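Local coordinates for ABC transporter substrate binding protein (Ribose) (Agrobacterium vitis, PDB 4WUT) that probably serves as the sugar-binding component of an ABC transporter, here holding beta-D-fucopyranose in the cleft between its two lobes, at residues 150-156 / 180-186; 169-173 / 216-220. One frame throughout, in Å; residues are numbered along the deposited sequence.

Interaction 1: residues 150-156 / 180-186. With CA (calcium ion), chain G.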
loop_
_atom_site.group_PDB
_atom_site.type_symbol
_atom_site.label_atom_id
_atom_site.label_comp_id
_atom_site.label_asym_id
_atom_site.label_seq_id
_atom_site.Cartn_x
_atom_site.Cartn_y
_atom_site.Cartn_z
ATOM N N THR A 150 -24.684 9.355 6.905
ATOM C CA THR A 150 -23.954 10.607 6.774
ATOM C C THR A 150 -23.804 11.374 8.088
ATOM O O THR A 150 -23.233 12.476 8.090
ATOM C CB THR A 150 -24.650 11.516 5.722
ATOM O OG1 THR A 150 -26.052 11.610 6.006
ATOM C CG2 THR A 150 -24.457 10.952 4.325
ATOM N N GLU A 151 -24.280 10.793 9.190
ATOM C CA GLU A 151 -24.203 11.409 10.517
ATOM C C GLU A 151 -23.547 10.439 11.498
ATOM O O GLU A 151 -23.797 9.241 11.465
ATOM C CB GLU A 151 -25.599 11.790 11.030
ATOM C CG GLU A 151 -26.307 12.831 10.197
ATOM C CD GLU A 151 -27.797 12.928 10.518
ATOM O OE1 GLU A 151 -28.175 12.766 11.697
ATOM O OE2 GLU A 151 -28.599 13.160 9.589
ATOM N N GLY A 152 -22.694 10.952 12.370
ATOM C CA GLY A 152 -22.059 10.116 13.370
ATOM C C GLY A 152 -20.558 10.226 13.289
ATOM O O GLY A 152 -19.999 11.068 12.577
ATOM N N LYS A 153 -19.896 9.321 13.995
ATOM C CA LYS A 153 -18.451 9.362 14.148
ATOM C C LYS A 153 -17.804 8.143 13.493
ATOM O O LYS A 153 -18.287 7.015 13.653
ATOM C CB LYS A 153 -18.104 9.349 15.629
ATOM C CG LYS A 153 -18.511 10.584 16.403
ATOM C CD LYS A 153 -18.472 10.315 17.897
ATOM C CE LYS A 153 -17.149 10.664 18.499
ATOM N NZ LYS A 153 -17.031 10.180 19.920
ATOM N N ILE A 154 -16.713 8.365 12.777
ATOM C CA ILE A 154 -15.905 7.271 12.267
ATOM C C ILE A 154 -14.437 7.524 12.613
ATOM O O ILE A 154 -14.041 8.668 12.811
ATOM C CB ILE A 154 -16.050 7.071 10.755
ATOM C CG1 ILE A 154 -15.536 8.293 10.001
ATOM C CG2 ILE A 154 -17.509 6.708 10.384
ATOM C CD1 ILE A 154 -15.456 8.069 8.491
ATOM N N ALA A 155 -13.651 6.459 12.688
ATOM C CA ALA A 155 -12.227 6.565 13.003
ATOM C C ALA A 155 -11.371 6.226 11.809
ATOM O O ALA A 155 -11.707 5.340 11.021
ATOM C CB ALA A 155 -11.881 5.629 14.146
ATOM N N VAL A 156 -10.232 6.915 11.687
ATOM C CA VAL A 156 -9.273 6.650 10.628
ATOM C C VAL A 156 -7.987 6.106 11.247
ATOM O O VAL A 156 -7.280 6.827 11.987
ATOM C CB VAL A 156 -8.960 7.920 9.820
ATOM C CG1 VAL A 156 -7.823 7.656 8.862
ATOM C CG2 VAL A 156 -10.211 8.356 9.077
ATOM N N ASN A 180 -19.046 14.783 1.415
ATOM C CA ASN A 180 -20.241 13.995 1.140
ATOM C C ASN A 180 -21.009 13.539 2.355
ATOM O O ASN A 180 -21.910 12.723 2.249
ATOM C CB ASN A 180 -19.902 12.814 0.232
ATOM C CG ASN A 180 -19.417 13.271 -1.107
ATOM O OD1 ASN A 180 -20.218 13.709 -1.939
ATOM N ND2 ASN A 180 -18.114 13.249 -1.317
ATOM N N SER A 181 -20.693 14.127 3.501
ATOM C CA SER A 181 -21.362 13.773 4.739
ATOM C C SER A 181 -21.056 14.814 5.805
ATOM O O SER A 181 -20.297 15.774 5.562
ATOM C CB SER A 181 -20.916 12.394 5.229
ATOM O OG SER A 181 -19.636 12.471 5.835
ATOM N N LYS A 182 -21.672 14.641 6.966
ATOM C CA LYS A 182 -21.256 15.399 8.137
ATOM C C LYS A 182 -20.685 14.446 9.206
ATOM O O LYS A 182 -20.734 14.735 10.395
ATOM C CB LYS A 182 -22.376 16.290 8.689
ATOM C CG LYS A 182 -23.769 15.690 8.714
ATOM C CD LYS A 182 -24.729 16.598 9.482
ATOM C CE LYS A 182 -24.937 17.935 8.800
ATOM N NZ LYS A 182 -25.719 17.821 7.533
ATOM N N LEU A 183 -20.142 13.314 8.765
ATOM C CA LEU A 183 -19.448 12.409 9.681
ATOM C C LEU A 183 -18.266 13.107 10.325
ATOM O O LEU A 183 -17.545 13.882 9.682
ATOM C CB LEU A 183 -18.976 11.146 8.967
ATOM C CG LEU A 183 -20.072 10.247 8.394
ATOM C CD1 LEU A 183 -19.548 9.189 7.411
ATOM C CD2 LEU A 183 -20.868 9.578 9.512
ATOM N N GLN A 184 -18.091 12.822 11.610
ATOM C CA GLN A 184 -16.972 13.336 12.391
ATOM C C GLN A 184 -15.852 12.336 12.371
ATOM O O GLN A 184 -16.077 11.179 12.703
ATOM C CB GLN A 184 -17.411 13.556 13.835
ATOM C CG GLN A 184 -16.284 13.919 14.768
ATOM C CD GLN A 184 -16.759 14.184 16.187
ATOM O OE1 GLN A 184 -17.936 14.492 16.419
ATOM N NE2 GLN A 184 -15.841 14.061 17.149
ATOM N N ILE A 185 -14.650 12.770 12.003
ATOM C CA ILE A 185 -13.510 11.877 11.945
ATOM C C ILE A 185 -12.723 11.935 13.255
ATOM O O ILE A 185 -12.362 13.012 13.726
ATOM C CB ILE A 185 -12.606 12.202 10.754
ATOM C CG1 ILE A 185 -13.327 11.848 9.444
ATOM C CG2 ILE A 185 -11.275 11.458 10.852
ATOM C CD1 ILE A 185 -12.661 12.391 8.215
ATOM N N VAL A 186 -12.537 10.768 13.868
ATOM C CA VAL A 186 -11.669 10.559 15.024
ATOM C C VAL A 186 -10.327 10.037 14.495
ATOM O O VAL A 186 -10.279 9.152 13.639
ATOM C CB VAL A 186 -12.286 9.491 15.953
ATOM C CG1 VAL A 186 -11.421 9.287 17.181
ATOM C CG2 VAL A 186 -13.718 9.889 16.339
HETATM CA CA CA G . -19.511 18.091 4.989
HETATM O O HOH W 1 -22.166 13.800 12.438
HETATM O O HOH W 2 -18.932 19.854 3.426
HETATM O O HOH W 3 -18.913 20.111 5.985
HETATM O O HOH W 4 -18.290 17.560 6.955
#
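Gly152 O accepts the backbone N of Gln184 at 2.8 Å and takes part in the parallel pairing of strands 153-158 and 184-190. Ile154 and Val186 carry the pairing on, Ile154 bonding to Gln184 and Val186 through its N and O. Gly152 has phi 124° and psi -168°, angles that suit glycine because a side chain here would collide with the carbonyl O of Glu151. Water 1 joins Gly152 N to Lys182 O.

Leu183, just before Gln184, lays its side chain against residues 150-152. Its CB lies 3.8 Å from Gly152 O; CG, set anti to the carbonyl carbon (chi1 -64°), reaches Thr150 O at 3.9 Å; CD2 presses on Glu151 C at 3.4 Å, while CD1 leads to Ile154 CG2. Its backbone N is bound by Ser181 OG, an ST turn, and Ser181 O binds calcium at 2.5 Å beside three waters and Lys178 O. A serine suits the place because its short hydroxyl can take the N-H of Leu183 and also bond to Ile177 O.

On one face the long chains of Lys153 and Gln184 run side by side, CE to NE2 3.9 Å, and Lys153 NZ makes a hydrogen bond to Asn209 and a salt bridge with Asp211. On the other, branched Ile154, Ile185 and Val156 pack under helix 164-180, whereas Leu183 meets helix 133-148; strand 214-217 flanks 153-158 on the side away from 184-190.

Interaction 2: residues 169-173 / 216-220. With FCB (beta-D-fucopyranose), chain E.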
loop_
_atom_site.group_PDB
_atom_site.type_symbol
_atom_site.label_atom_id
_atom_site.label_comp_id
_atom_site.label_asym_id
_atom_site.label_seq_id
_atom_site.Cartn_x
_atom_site.Cartn_y
_atom_site.Cartn_z
ATOM N N ARG A 169 -4.231 8.159 -0.304
ATOM C CA ARG A 169 -5.242 7.209 0.123
ATOM C C ARG A 169 -6.068 7.790 1.274
ATOM O O ARG A 169 -7.306 7.843 1.257
ATOM C CB ARG A 169 -4.549 5.927 0.576
ATOM C CG ARG A 169 -5.499 4.802 0.826
ATOM C CD ARG A 169 -4.756 3.542 1.178
ATOM N NE ARG A 169 -3.866 3.137 0.105
ATOM C CZ ARG A 169 -2.981 2.152 0.170
ATOM N NH1 ARG A 169 -2.855 1.407 1.276
ATOM N NH2 ARG A 169 -2.231 1.888 -0.874
ATOM N N VAL A 170 -5.366 8.255 2.294
ATOM C CA VAL A 170 -6.043 8.770 3.459
ATOM C C VAL A 170 -6.608 10.167 3.166
ATOM O O VAL A 170 -7.681 10.518 3.620
ATOM C CB VAL A 170 -5.121 8.732 4.699
ATOM C CG1 VAL A 170 -5.759 9.455 5.885
ATOM C CG2 VAL A 170 -4.814 7.282 5.032
ATOM N N GLY A 171 -5.905 10.979 2.395
ATOM C CA GLY A 171 -6.480 12.244 1.984
ATOM C C GLY A 171 -7.714 12.090 1.102
ATOM O O GLY A 171 -8.681 12.844 1.246
ATOM N N GLY A 172 -7.676 11.153 0.154
ATOM C CA GLY A 172 -8.827 10.898 -0.692
ATOM C C GLY A 172 -10.028 10.498 0.155
ATOM O O GLY A 172 -11.147 10.986 -0.042
ATOM N N PHE A 173 -9.795 9.590 1.096
ATOM C CA PHE A 173 -10.836 9.136 2.010
ATOM C C PHE A 173 -11.394 10.312 2.802
ATOM O O PHE A 173 -12.599 10.557 2.824
ATOM C CB PHE A 173 -10.268 8.076 2.970
ATOM C CG PHE A 173 -11.295 7.493 3.934
ATOM C CD1 PHE A 173 -12.053 6.380 3.590
ATOM C CD2 PHE A 173 -11.493 8.059 5.189
ATOM C CE1 PHE A 173 -12.970 5.848 4.467
ATOM C CE2 PHE A 173 -12.443 7.537 6.047
ATOM C CZ PHE A 173 -13.166 6.426 5.694
ATOM N N PHE A 216 -11.959 2.849 9.496
ATOM C CA PHE A 216 -11.177 2.627 8.285
ATOM C C PHE A 216 -9.733 2.293 8.636
ATOM O O PHE A 216 -9.109 3.006 9.401
ATOM C CB PHE A 216 -11.254 3.905 7.433
ATOM C CG PHE A 216 -10.395 3.908 6.203
ATOM C CD1 PHE A 216 -10.450 2.870 5.291
ATOM C CD2 PHE A 216 -9.558 4.988 5.921
ATOM C CE1 PHE A 216 -9.695 2.886 4.135
ATOM C CE2 PHE A 216 -8.796 4.988 4.781
ATOM C CZ PHE A 216 -8.850 3.940 3.904
ATOM N N GLY A 217 -9.243 1.176 8.112
ATOM C CA GLY A 217 -7.871 0.732 8.290
ATOM C C GLY A 217 -7.136 0.796 6.965
ATOM O O GLY A 217 -7.463 0.040 6.050
ATOM N N ALA A 218 -6.139 1.669 6.841
ATOM C CA ALA A 218 -5.721 2.095 5.514
ATOM C C ALA A 218 -4.644 1.281 4.820
ATOM O O ALA A 218 -4.249 1.601 3.701
ATOM C CB ALA A 218 -5.330 3.575 5.556
ATOM N N ASN A 219 -4.119 0.254 5.476
ATOM C CA ASN A 219 -3.249 -0.702 4.813
ATOM C C ASN A 219 -3.313 -2.071 5.491
ATOM O O ASN A 219 -4.009 -2.255 6.498
ATOM C CB ASN A 219 -1.801 -0.194 4.685
ATOM C CG ASN A 219 -0.978 -0.351 5.957
ATOM O OD1 ASN A 219 -1.487 -0.523 7.065
ATOM N ND2 ASN A 219 0.333 -0.262 5.794
ATOM N N GLU A 220 -2.580 -3.008 4.923
ATOM C CA GLU A 220 -2.684 -4.409 5.321
ATOM C C GLU A 220 -2.494 -4.644 6.837
ATOM O O GLU A 220 -3.408 -5.144 7.513
ATOM C CB GLU A 220 -1.749 -5.287 4.476
ATOM C CG GLU A 220 -1.811 -6.768 4.841
ATOM C CD GLU A 220 -0.742 -7.577 4.111
ATOM O OE1 GLU A 220 0.461 -7.400 4.415
ATOM O OE2 GLU A 220 -1.084 -8.368 3.213
HETATM C C1 FCB E . -0.090 -1.390 1.199
HETATM C C2 FCB E . 0.570 -0.056 0.878
HETATM C C3 FCB E . 1.996 -0.140 0.946
HETATM C C4 FCB E . 2.446 -0.733 2.308
HETATM C C5 FCB E . 1.649 -2.058 2.463
HETATM C C6 FCB E . 1.983 -2.796 3.793
HETATM O O1 FCB E . -1.393 -1.113 1.406
HETATM O O2 FCB E . 0.178 0.270 -0.485
HETATM O O3 FCB E . 2.498 1.211 0.778
HETATM O O4 FCB E . 2.207 0.195 3.395
HETATM O O5 FCB E . 0.314 -1.804 2.497
#
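The sugar pocket of this periplasmic binding protein is built partly where helix 164-180 lies over the end of strand 214-217, and Arg169 and Ala218 meet there. Arg169 NH1 gives a hydrogen bond of 2.8 Å to Ala218 O, with the acceptor exactly in the guanidinium plane and an N-H...O angle of 166°. The same nitrogen binds O1 of beta-D-fucopyranose at 2.9 Å, and Arg169 NH2 takes the neighbouring O2, so the planar group spans two adjacent sugar oxygens. The arginine leaves the helix extended, CG anti to the backbone N (chi1 -171°), and then bends at chi3, which brings the guanidinium edge to the ligand. Asn219, at the N-cap of helix 220-232, donates from ND2 to O4 of the fucose at 3.1 Å while OD1 accepts from Thr222; an amide can do both at once.

Deeper in the lobe the contact is apolar. The rings of Phe173 and Phe216 form an offset stack, centroids 4.0 Å apart and planes tilted by only 10°, with Phe173 CZ resting 3.6 Å from Phe216 CB. Ala218 CA lies over the opposite face of the Phe216 ring, toward its rim. Small Ala218 also lets the helix come close, its CB meeting Val170 CG2 at 3.8 Å. Helix 133-148 packs against both phenylalanines.

Asn133 OD1 accepts a further bond from Arg169 NH2, so both terminal nitrogens bind protein as well as sugar. A fixed planar donor pair of this kind should select hydroxyls by position, and the positive charge, buried with the ligand, would probably strengthen its bonds to O1 and O2.

The two contacts belong to one lobe, their centres 14 Å apart, and both reach the same sheet. Along the chain their segments alternate: 150-156, 169-173, 180-186, 216-220. Interaction 1 joins the two strands of the beta-alpha-beta unit 153-158, 164-180, 184-190, whereas interaction 2 sets its helix against the next strand in the sheet, 214-217. They meet where Phe173 CE2 packs on Ile154 CD1 and Val156 CG2, and Ala155 O lies 2.9 Å from Phe216 N, a probable hydrogen bond. One helix thus connects a calcium-bearing edge of the lobe, at its C-terminal end, with the sugar pocket near its start.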